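Local atomic coordinates of Pro-Pro endopeptidase (Paenibacillus alvei, PDB entry 6FPC), a protein that cleaves peptide bonds between two proline residues as a secreted zinc-dependent endoprotease, cutting a cell-surface protein in PLP-PVP motifs and so possibly regulating bacterial adhesion. Residues A[5-13]-A[27-38]; A[44-55]-A[83-94]. All coordinates share one frame; numbering follows the deposited sequence.

Contact 1 (A[5-13]-A[27-38]); sequences SILDKLVVL and KQRLEKIPTSIL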
loop_
_atom_site.group_PDB
_atom_site.type_symbol
_atom_site.label_atom_id
_atom_site.label_comp_id
_atom_site.label_asym_id
_atom_site.label_seq_id
_atom_site.Cartn_x
_atom_site.Cartn_y
_atom_site.Cartn_z
ATOM N N SER A 5 0.395 21.350 2.245
ATOM C CA SER A 5 0.549 19.989 1.734
ATOM C C SER A 5 -0.732 19.426 1.106
ATOM O O SER A 5 -1.825 19.606 1.642
ATOM C CB SER A 5 1.018 19.046 2.842
ATOM O OG SER A 5 0.995 17.687 2.421
ATOM N N ILE A 6 -0.567 18.672 0.008
ATOM C CA ILE A 6 -1.632 17.941 -0.679
ATOM C C ILE A 6 -2.297 16.945 0.304
ATOM O O ILE A 6 -3.489 16.669 0.182
ATOM C CB ILE A 6 -1.052 17.242 -1.953
ATOM C CG1 ILE A 6 -2.030 16.226 -2.591
ATOM C CG2 ILE A 6 0.314 16.596 -1.686
ATOM C CD1 ILE A 6 -3.064 16.848 -3.458
ATOM N N LEU A 7 -1.542 16.464 1.305
ATOM C CA LEU A 7 -2.052 15.496 2.287
ATOM C C LEU A 7 -3.197 16.051 3.185
ATOM O O LEU A 7 -4.026 15.272 3.666
ATOM C CB LEU A 7 -0.903 14.891 3.137
ATOM C CG LEU A 7 0.119 13.980 2.402
ATOM C CD1 LEU A 7 1.059 13.331 3.400
ATOM C CD2 LEU A 7 -0.554 12.834 1.656
ATOM N N ASP A 8 -3.267 17.384 3.366
ATOM C CA ASP A 8 -4.322 18.048 4.130
ATOM C C ASP A 8 -5.690 17.856 3.444
ATOM O O ASP A 8 -6.709 17.897 4.121
ATOM C CB ASP A 8 -4.008 19.543 4.284
ATOM C CG ASP A 8 -2.747 19.845 5.078
ATOM O OD1 ASP A 8 -2.194 18.909 5.703
ATOM O OD2 ASP A 8 -2.318 21.016 5.083
ATOM N N LYS A 9 -5.719 17.641 2.115
ATOM C CA LYS A 9 -6.990 17.390 1.430
ATOM C C LYS A 9 -7.138 15.924 0.970
ATOM O O LYS A 9 -8.257 15.409 0.959
ATOM C CB LYS A 9 -7.255 18.383 0.289
ATOM C CG LYS A 9 -6.222 18.417 -0.816
ATOM C CD LYS A 9 -6.587 19.499 -1.822
ATOM C CE LYS A 9 -5.712 19.391 -3.036
ATOM N NZ LYS A 9 -5.911 20.529 -3.970
ATOM N N LEU A 10 -6.020 15.257 0.619
ATOM C CA LEU A 10 -5.980 13.860 0.170
ATOM C C LEU A 10 -6.244 12.876 1.330
ATOM O O LEU A 10 -6.951 11.873 1.142
ATOM C CB LEU A 10 -4.627 13.567 -0.511
ATOM C CG LEU A 10 -4.369 12.172 -1.099
ATOM C CD1 LEU A 10 -5.233 11.905 -2.332
ATOM C CD2 LEU A 10 -2.929 12.023 -1.528
ATOM N N VAL A 11 -5.662 13.156 2.519
ATOM C CA VAL A 11 -5.852 12.305 3.699
ATOM C C VAL A 11 -7.119 12.732 4.418
ATOM O O VAL A 11 -7.235 13.893 4.809
ATOM C CB VAL A 11 -4.618 12.257 4.646
ATOM C CG1 VAL A 11 -4.931 11.498 5.948
ATOM C CG2 VAL A 11 -3.419 11.640 3.933
ATOM N N VAL A 12 -8.074 11.809 4.557
ATOM C CA VAL A 12 -9.329 12.088 5.246
ATOM C C VAL A 12 -9.301 11.390 6.619
ATOM O O VAL A 12 -9.248 10.166 6.687
ATOM C CB VAL A 12 -10.581 11.747 4.390
ATOM C CG1 VAL A 12 -11.874 12.039 5.156
ATOM C CG2 VAL A 12 -10.569 12.532 3.071
ATOM N N LEU A 13 -9.266 12.185 7.692
ATOM C CA LEU A 13 -9.237 11.681 9.068
ATOM C C LEU A 13 -10.681 11.440 9.531
ATOM O O LEU A 13 -11.589 12.038 8.942
ATOM C CB LEU A 13 -8.488 12.667 10.008
ATOM C CG LEU A 13 -6.998 12.920 9.683
ATOM C CD1 LEU A 13 -6.410 13.940 10.588
ATOM C CD2 LEU A 13 -6.167 11.640 9.750
ATOM N N LYS A 27 0.241 10.034 8.629
ATOM C CA LYS A 27 0.162 11.149 7.680
ATOM C C LYS A 27 1.580 11.592 7.307
ATOM O O LYS A 27 1.866 11.794 6.126
ATOM C CB LYS A 27 -0.669 12.314 8.273
ATOM C CG LYS A 27 -1.291 13.216 7.227
ATOM C CD LYS A 27 -1.922 14.459 7.854
ATOM C CE LYS A 27 -2.068 15.596 6.862
ATOM N NZ LYS A 27 -2.829 16.755 7.431
ATOM N N GLN A 28 2.479 11.654 8.308
ATOM C CA GLN A 28 3.889 12.005 8.129
ATOM C C GLN A 28 4.617 10.983 7.246
ATOM O O GLN A 28 5.398 11.391 6.389
ATOM C CB GLN A 28 4.599 12.165 9.483
ATOM C CG GLN A 28 5.909 12.926 9.377
ATOM N N ARG A 29 4.336 9.668 7.418
ATOM C CA ARG A 29 4.970 8.627 6.593
ATOM C C ARG A 29 4.491 8.686 5.141
ATOM O O ARG A 29 5.267 8.376 4.234
ATOM C CB ARG A 29 4.793 7.232 7.201
ATOM C CG ARG A 29 5.592 7.082 8.519
ATOM C CD ARG A 29 5.607 5.652 9.025
ATOM N NE ARG A 29 4.282 5.245 9.489
ATOM C CZ ARG A 29 3.878 5.313 10.750
ATOM N NH1 ARG A 29 4.693 5.771 11.696
ATOM N NH2 ARG A 29 2.662 4.920 11.080
ATOM N N LEU A 30 3.252 9.160 4.907
ATOM C CA LEU A 30 2.752 9.303 3.538
ATOM C C LEU A 30 3.489 10.401 2.758
ATOM O O LEU A 30 3.476 10.382 1.529
ATOM C CB LEU A 30 1.229 9.488 3.500
ATOM C CG LEU A 30 0.428 8.224 3.865
ATOM C CD1 LEU A 30 -1.019 8.579 4.205
ATOM C CD2 LEU A 30 0.512 7.143 2.741
ATOM N N GLU A 31 4.184 11.315 3.479
ATOM C CA GLU A 31 5.019 12.372 2.886
ATOM C C GLU A 31 6.245 11.793 2.163
ATOM O O GLU A 31 6.822 12.475 1.327
ATOM C CB GLU A 31 5.429 13.426 3.922
ATOM C CG GLU A 31 4.351 14.456 4.220
ATOM C CD GLU A 31 3.910 15.439 3.137
ATOM O OE1 GLU A 31 3.113 16.345 3.468
ATOM O OE2 GLU A 31 4.338 15.307 1.966
ATOM N N LYS A 32 6.592 10.506 2.414
ATOM C CA LYS A 32 7.703 9.834 1.713
ATOM C C LYS A 32 7.337 9.615 0.231
ATOM O O LYS A 32 8.222 9.411 -0.599
ATOM C CB LYS A 32 8.058 8.473 2.386
ATOM C CG LYS A 32 8.565 8.559 3.833
ATOM C CD LYS A 32 9.983 9.133 3.948
ATOM C CE LYS A 32 10.506 9.095 5.363
ATOM N N ILE A 33 6.028 9.626 -0.095
ATOM C CA ILE A 33 5.558 9.462 -1.472
ATOM C C ILE A 33 5.741 10.836 -2.166
ATOM O O ILE A 33 5.352 11.856 -1.574
ATOM C CB ILE A 33 4.087 8.961 -1.515
ATOM C CG1 ILE A 33 3.932 7.593 -0.783
ATOM C CG2 ILE A 33 3.568 8.904 -2.971
ATOM C CD1 ILE A 33 2.541 7.117 -0.576
ATOM N N PRO A 34 6.376 10.905 -3.372
ATOM C CA PRO A 34 6.572 12.213 -4.032
ATOM C C PRO A 34 5.284 13.021 -4.198
ATOM O O PRO A 34 4.251 12.458 -4.529
ATOM C CB PRO A 34 7.190 11.838 -5.388
ATOM C CG PRO A 34 7.848 10.543 -5.157
ATOM C CD PRO A 34 6.950 9.812 -4.186
ATOM N N THR A 35 5.342 14.330 -3.927
ATOM C CA THR A 35 4.202 15.264 -4.013
ATOM C C THR A 35 3.454 15.196 -5.370
ATOM O O THR A 35 2.213 15.194 -5.362
ATOM C CB THR A 35 4.676 16.684 -3.656
ATOM O OG1 THR A 35 5.165 16.651 -2.314
ATOM C CG2 THR A 35 3.573 17.739 -3.775
ATOM N N SER A 36 4.192 15.130 -6.505
ATOM C CA SER A 36 3.618 15.022 -7.856
ATOM C C SER A 36 2.689 13.812 -8.007
ATOM O O SER A 36 1.631 13.921 -8.627
ATOM C CB SER A 36 4.714 14.974 -8.915
ATOM O OG SER A 36 5.725 14.051 -8.552
ATOM N N ILE A 37 3.065 12.686 -7.394
ATOM C CA ILE A 37 2.298 11.436 -7.386
ATOM C C ILE A 37 1.068 11.626 -6.484
ATOM O O ILE A 37 -0.019 11.185 -6.846
ATOM C CB ILE A 37 3.206 10.269 -6.901
ATOM C CG1 ILE A 37 4.335 9.923 -7.929
ATOM C CG2 ILE A 37 2.396 9.043 -6.484
ATOM C CD1 ILE A 37 4.006 9.139 -9.141
ATOM N N LEU A 38 1.238 12.267 -5.309
ATOM C CA LEU A 38 0.110 12.524 -4.397
ATOM C C LEU A 38 -0.929 13.457 -5.065
ATOM O O LEU A 38 -2.136 13.195 -4.981
ATOM C CB LEU A 38 0.595 13.089 -3.048
ATOM C CG LEU A 38 1.456 12.144 -2.183
ATOM C CD1 LEU A 38 2.172 12.913 -1.063
ATOM C CD2 LEU A 38 0.625 11.004 -1.602
HETATM O O HOH W 1 -5.235 15.306 6.817
#
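Leu-7 and Leu-38 carry the apolar part of this contact, with the CD2 methyl of Leu-7 lying 3.9 Å from CD1 of Leu-38. The other branch of Leu-7, CD1, comes closest to Lys-27 O at 3.2 Å, packs on CB of Leu-30 and lies 3.6 Å from CD of Glu-31, whose side chain slides past Leu-7 in the opposite direction. Leu-10 crosses Leu-38 at about a right angle, CD2 to CD2 at 3.7 Å. CG1 of Ile-6, anti to the backbone N (chi1 169°), lies along the Leu-38 carbonyl, while CG2 meets CB of Leu-38 at 3.8 Å and the CG2 methyl of Thr-35. Val-11 closes the other end through CG2, set against CD1 of Leu-30.

These contacts seat the short N-terminal helix 7-10 and the start of edge strand 11-12 against the C-terminal part of helix 20-30 and the first turn of helix 35-43. Leu-30 also touches Thr-113 of helix 108-121, the helix that bears the zinc-binding His-111 and His-115.

Two polar links flank the leucines. Lys-27, extended beyond CG, brings NZ to Asp-8 OD1 at 2.8 Å in a salt bridge, meeting the carboxylate on its anti side and 27° out of plane. The same NZ donates to a water that in turn donates to Val-11 O. At the N-terminal end, Ser-5 OG donates to Glu-31 OE1 at 2.7 Å on the syn side. That hydroxyl oxygen also accepts from Leu-7 N at 3.0 Å, an ST turn that fixes it beside the backbone of Leu-7.

Contact 2 (A[44-55]-A[83-94]); sequences KGVKIKLTQGAI and PGVSERVVAVRI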
loop_
_atom_site.group_PDB
_atom_site.type_symbol
_atom_site.label_atom_id
_atom_site.label_comp_id
_atom_site.label_asym_id
_atom_site.label_seq_id
_atom_site.Cartn_x
_atom_site.Cartn_y
_atom_site.Cartn_z
ATOM N N LYS A 44 -7.649 12.135 -9.435
ATOM C CA LYS A 44 -8.435 10.954 -9.834
ATOM C C LYS A 44 -9.573 10.627 -8.837
ATOM O O LYS A 44 -10.204 9.569 -8.932
ATOM C CB LYS A 44 -7.518 9.714 -10.018
ATOM C CG LYS A 44 -6.282 9.950 -10.890
ATOM C CD LYS A 44 -6.553 9.908 -12.389
ATOM C CE LYS A 44 -5.691 10.880 -13.175
ATOM N NZ LYS A 44 -4.235 10.581 -13.072
ATOM N N GLY A 45 -9.813 11.524 -7.889
ATOM C CA GLY A 45 -10.850 11.341 -6.886
ATOM C C GLY A 45 -10.451 10.363 -5.802
ATOM O O GLY A 45 -11.315 9.871 -5.081
ATOM N N VAL A 46 -9.146 10.068 -5.678
ATOM C CA VAL A 46 -8.639 9.158 -4.646
ATOM C C VAL A 46 -8.633 9.902 -3.328
ATOM O O VAL A 46 -8.302 11.084 -3.295
ATOM C CB VAL A 46 -7.233 8.536 -4.954
ATOM C CG1 VAL A 46 -6.684 7.740 -3.753
ATOM C CG2 VAL A 46 -7.293 7.624 -6.174
ATOM N N LYS A 47 -9.025 9.212 -2.262
ATOM C CA LYS A 47 -8.941 9.698 -0.892
ATOM C C LYS A 47 -8.225 8.632 -0.080
ATOM O O LYS A 47 -8.428 7.441 -0.308
ATOM C CB LYS A 47 -10.325 10.040 -0.283
ATOM C CG LYS A 47 -10.975 11.338 -0.828
ATOM C CD LYS A 47 -10.147 12.621 -0.609
ATOM C CE LYS A 47 -10.948 13.900 -0.829
ATOM N NZ LYS A 47 -11.608 13.945 -2.169
ATOM N N ILE A 48 -7.330 9.052 0.797
ATOM C CA ILE A 48 -6.632 8.139 1.706
ATOM C C ILE A 48 -7.328 8.319 3.045
ATOM O O ILE A 48 -7.128 9.323 3.733
ATOM C CB ILE A 48 -5.105 8.363 1.803
ATOM C CG1 ILE A 48 -4.411 8.223 0.441
ATOM C CG2 ILE A 48 -4.485 7.433 2.882
ATOM C CD1 ILE A 48 -3.014 8.855 0.416
ATOM N N LYS A 49 -8.182 7.360 3.391
ATOM C CA LYS A 49 -8.946 7.423 4.631
ATOM C C LYS A 49 -8.280 6.611 5.740
ATOM O O LYS A 49 -8.131 5.393 5.613
ATOM C CB LYS A 49 -10.396 6.960 4.396
ATOM C CG LYS A 49 -11.175 7.915 3.501
ATOM C CD LYS A 49 -12.641 7.565 3.406
ATOM C CE LYS A 49 -13.348 8.486 2.430
ATOM N NZ LYS A 49 -14.778 8.134 2.290
ATOM N N LEU A 50 -7.867 7.295 6.815
ATOM C CA LEU A 50 -7.270 6.634 7.981
ATOM C C LEU A 50 -8.431 6.425 8.925
ATOM O O LEU A 50 -9.142 7.379 9.252
ATOM C CB LEU A 50 -6.168 7.505 8.612
ATOM C CG LEU A 50 -5.050 7.990 7.676
ATOM C CD1 LEU A 50 -4.032 8.794 8.433
ATOM C CD2 LEU A 50 -4.415 6.838 6.869
ATOM N N THR A 51 -8.706 5.168 9.265
ATOM C CA THR A 51 -9.888 4.817 10.048
ATOM C C THR A 51 -9.570 4.434 11.477
ATOM O O THR A 51 -8.570 3.771 11.727
ATOM C CB THR A 51 -10.684 3.708 9.318
ATOM O OG1 THR A 51 -9.994 2.452 9.416
ATOM C CG2 THR A 51 -10.919 4.030 7.831
ATOM N N GLN A 52 -10.431 4.832 12.424
ATOM C CA GLN A 52 -10.204 4.445 13.808
ATOM C C GLN A 52 -10.709 3.022 14.060
ATOM O O GLN A 52 -10.099 2.303 14.833
ATOM C CB GLN A 52 -10.754 5.468 14.823
ATOM C CG GLN A 52 -10.319 5.187 16.268
ATOM C CD GLN A 52 -8.823 5.193 16.530
ATOM O OE1 GLN A 52 -8.050 5.995 15.986
ATOM N NE2 GLN A 52 -8.379 4.298 17.393
ATOM N N GLY A 53 -11.767 2.598 13.384
ATOM C CA GLY A 53 -12.214 1.213 13.529
ATOM C C GLY A 53 -11.852 0.342 12.338
ATOM O O GLY A 53 -11.000 0.708 11.515
ATOM N N ALA A 54 -12.534 -0.808 12.211
ATOM C CA ALA A 54 -12.354 -1.692 11.054
ATOM C C ALA A 54 -12.687 -0.905 9.805
ATOM O O ALA A 54 -13.602 -0.059 9.819
ATOM C CB ALA A 54 -13.262 -2.908 11.163
ATOM N N ILE A 55 -11.910 -1.137 8.731
ATOM C CA ILE A 55 -12.095 -0.437 7.454
ATOM C C ILE A 55 -13.514 -0.604 6.912
ATOM O O ILE A 55 -14.027 0.311 6.260
ATOM C CB ILE A 55 -11.015 -0.796 6.393
ATOM C CG1 ILE A 55 -11.117 -2.266 5.922
ATOM C CG2 ILE A 55 -9.626 -0.446 6.920
ATOM C CD1 ILE A 55 -10.190 -2.602 4.702
ATOM N N PRO A 83 -6.755 -5.009 7.607
ATOM C CA PRO A 83 -6.451 -3.653 8.099
ATOM C C PRO A 83 -6.309 -2.558 7.034
ATOM O O PRO A 83 -6.264 -1.381 7.378
ATOM C CB PRO A 83 -5.143 -3.852 8.882
ATOM C CG PRO A 83 -4.446 -4.998 8.144
ATOM C CD PRO A 83 -5.588 -5.915 7.737
ATOM N N GLY A 84 -6.212 -2.940 5.771
ATOM C CA GLY A 84 -6.072 -1.952 4.707
ATOM C C GLY A 84 -6.539 -2.489 3.365
ATOM O O GLY A 84 -6.438 -3.690 3.121
ATOM N N VAL A 85 -7.034 -1.614 2.493
ATOM C CA VAL A 85 -7.486 -1.992 1.141
ATOM C C VAL A 85 -7.290 -0.814 0.186
ATOM O O VAL A 85 -7.261 0.343 0.626
ATOM C CB VAL A 85 -8.949 -2.548 1.118
ATOM C CG1 VAL A 85 -9.988 -1.420 1.046
ATOM C CG2 VAL A 85 -9.147 -3.549 -0.037
ATOM N N SER A 86 -7.218 -1.097 -1.123
ATOM C CA SER A 86 -7.022 -0.034 -2.101
ATOM C C SER A 86 -7.887 -0.310 -3.318
ATOM O O SER A 86 -7.753 -1.356 -3.943
ATOM C CB SER A 86 -5.549 0.039 -2.502
ATOM O OG SER A 86 -5.253 1.163 -3.318
ATOM N N GLU A 87 -8.827 0.580 -3.596
ATOM C CA GLU A 87 -9.673 0.469 -4.776
ATOM C C GLU A 87 -9.684 1.883 -5.373
ATOM O O GLU A 87 -8.673 2.278 -5.947
ATOM C CB GLU A 87 -11.055 -0.125 -4.395
ATOM C CG GLU A 87 -12.033 -0.354 -5.548
ATOM C CD GLU A 87 -11.636 -1.214 -6.736
ATOM O OE1 GLU A 87 -10.738 -2.071 -6.591
ATOM O OE2 GLU A 87 -12.224 -1.021 -7.825
ATOM N N ARG A 88 -10.724 2.677 -5.136
ATOM C CA ARG A 88 -10.695 4.070 -5.571
ATOM C C ARG A 88 -10.502 4.947 -4.348
ATOM O O ARG A 88 -10.217 6.135 -4.436
ATOM C CB ARG A 88 -11.925 4.414 -6.386
ATOM C CG ARG A 88 -11.773 3.813 -7.767
ATOM C CD ARG A 88 -12.563 4.574 -8.752
ATOM N NE ARG A 88 -11.971 5.870 -9.094
ATOM C CZ ARG A 88 -11.391 6.137 -10.259
ATOM N NH1 ARG A 88 -11.282 5.194 -11.186
ATOM N NH2 ARG A 88 -10.932 7.352 -10.512
ATOM N N VAL A 89 -10.661 4.325 -3.205
ATOM C CA VAL A 89 -10.392 4.867 -1.889
ATOM C C VAL A 89 -9.253 3.993 -1.348
ATOM O O VAL A 89 -9.172 2.795 -1.693
ATOM C CB VAL A 89 -11.658 4.829 -0.990
ATOM C CG1 VAL A 89 -12.103 3.400 -0.665
ATOM C CG2 VAL A 89 -11.456 5.644 0.279
ATOM N N VAL A 90 -8.360 4.592 -0.544
ATOM C CA VAL A 90 -7.298 3.832 0.119
ATOM C C VAL A 90 -7.723 3.895 1.586
ATOM O O VAL A 90 -7.861 4.981 2.117
ATOM C CB VAL A 90 -5.888 4.423 -0.137
ATOM C CG1 VAL A 90 -4.819 3.659 0.655
ATOM C CG2 VAL A 90 -5.561 4.412 -1.628
ATOM N N ALA A 91 -8.076 2.771 2.187
ATOM C CA ALA A 91 -8.540 2.801 3.576
ATOM C C ALA A 91 -7.543 2.037 4.406
ATOM O O ALA A 91 -7.179 0.921 4.028
ATOM C CB ALA A 91 -9.915 2.176 3.679
ATOM N N VAL A 92 -7.026 2.666 5.478
ATOM C CA VAL A 92 -5.989 2.061 6.344
ATOM C C VAL A 92 -6.358 2.297 7.818
ATOM O O VAL A 92 -6.597 3.428 8.227
ATOM C CB VAL A 92 -4.567 2.629 6.007
ATOM C CG1 VAL A 92 -3.485 2.033 6.924
ATOM C CG2 VAL A 92 -4.190 2.389 4.546
ATOM N N ARG A 93 -6.371 1.240 8.619
ATOM C CA ARG A 93 -6.724 1.351 10.022
ATOM C C ARG A 93 -5.578 1.974 10.842
ATOM O O ARG A 93 -4.431 1.520 10.767
ATOM C CB ARG A 93 -7.125 -0.032 10.570
ATOM C CG ARG A 93 -7.853 0.085 11.869
ATOM C CD ARG A 93 -8.367 -1.220 12.405
ATOM N NE ARG A 93 -9.033 -0.956 13.682
ATOM C CZ ARG A 93 -9.862 -1.798 14.290
ATOM N NH1 ARG A 93 -10.139 -2.975 13.750
ATOM N NH2 ARG A 93 -10.426 -1.462 15.443
ATOM N N ILE A 94 -5.914 2.994 11.639
ATOM C CA ILE A 94 -4.987 3.732 12.511
ATOM C C ILE A 94 -4.401 2.787 13.544
ATOM O O ILE A 94 -5.169 2.173 14.285
ATOM C CB ILE A 94 -5.696 4.944 13.195
ATOM C CG1 ILE A 94 -6.124 5.998 12.151
ATOM C CG2 ILE A 94 -4.796 5.566 14.273
ATOM C CD1 ILE A 94 -7.189 6.957 12.610
HETATM O O HOH W 2 -11.896 7.846 -3.162
HETATM O O HOH W 3 -7.736 1.408 14.902
#
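Ile-48 and Val-90 are paired in two parallel strands, 47-51 and 89-93, whose axes approach to 4.6 Å at an angle of 21°. Five backbone hydrogen bonds join them. Val-90 O accepts from Lys-49 N at 2.7 Å, and the run ends with Ile-94 N donating to Thr-51 O.

Arg-93 leaves this sheet on the same face as Thr-51. Its CB lies 4.0 Å from Thr-51 OG1, whose hydroxyl donates to Gly-53 O and so braces the turn beneath the arginine. CG is anti to the backbone N (chi1 -164°), and the extended chain then follows that turn: CG comes within 3.2 Å of Gly-53 O, and CD remains beside the same oxygen. NE donates to a water held also by the carbonyls of Gln-52 and Ile-94. At the tip, Gly-53 and Ala-54 cover one guanidinium face, with Ala-54 N 3.5 Å above its centre; NH1 lies by Ala-54 N and CA, and NH2 by Gly-53 CA.

At the opposite end Arg-88 NH2 donates to Lys-44 O at 2.8 Å, in the carbonyl plane. Arg-88 belongs to the segment 86-89 that is crucial for substrate specificity.

Ile-55 folds back over Ala-91 and Val-85, reaching the antiparallel strand 84-86. On the face bearing Ile-48, Leu-50 and Val-92, helix 20-30 contributes Leu-30 and Met-26, while helix 108-121 places Leu-108 against Val-92.

Overall arrangement
The centres of contacts 1 and 2 lie 13 Å apart, and the two come in series along the chain: contact 1 closes at the start of helix 35-43, whose end leads into strand 47-51 of contact 2. One mixed sheet, ordered 11-12, 47-51, 89-93, 84-86, unites them. Strand 11-12 runs parallel to 47-51, and probable hydrogen bonds of Leu-10 O and Val-12 N with Ile-48 N and Ile-48 O join the contacts directly. Helix 20-30 takes part in contact 1 and covers one face of the sheet of contact 2. Toward the other edge, the side chain of Val-90 is about 4 Å from that of Glu-112, the predicted proton acceptor, so contact 2 adjoins the HExxH helix 108-121.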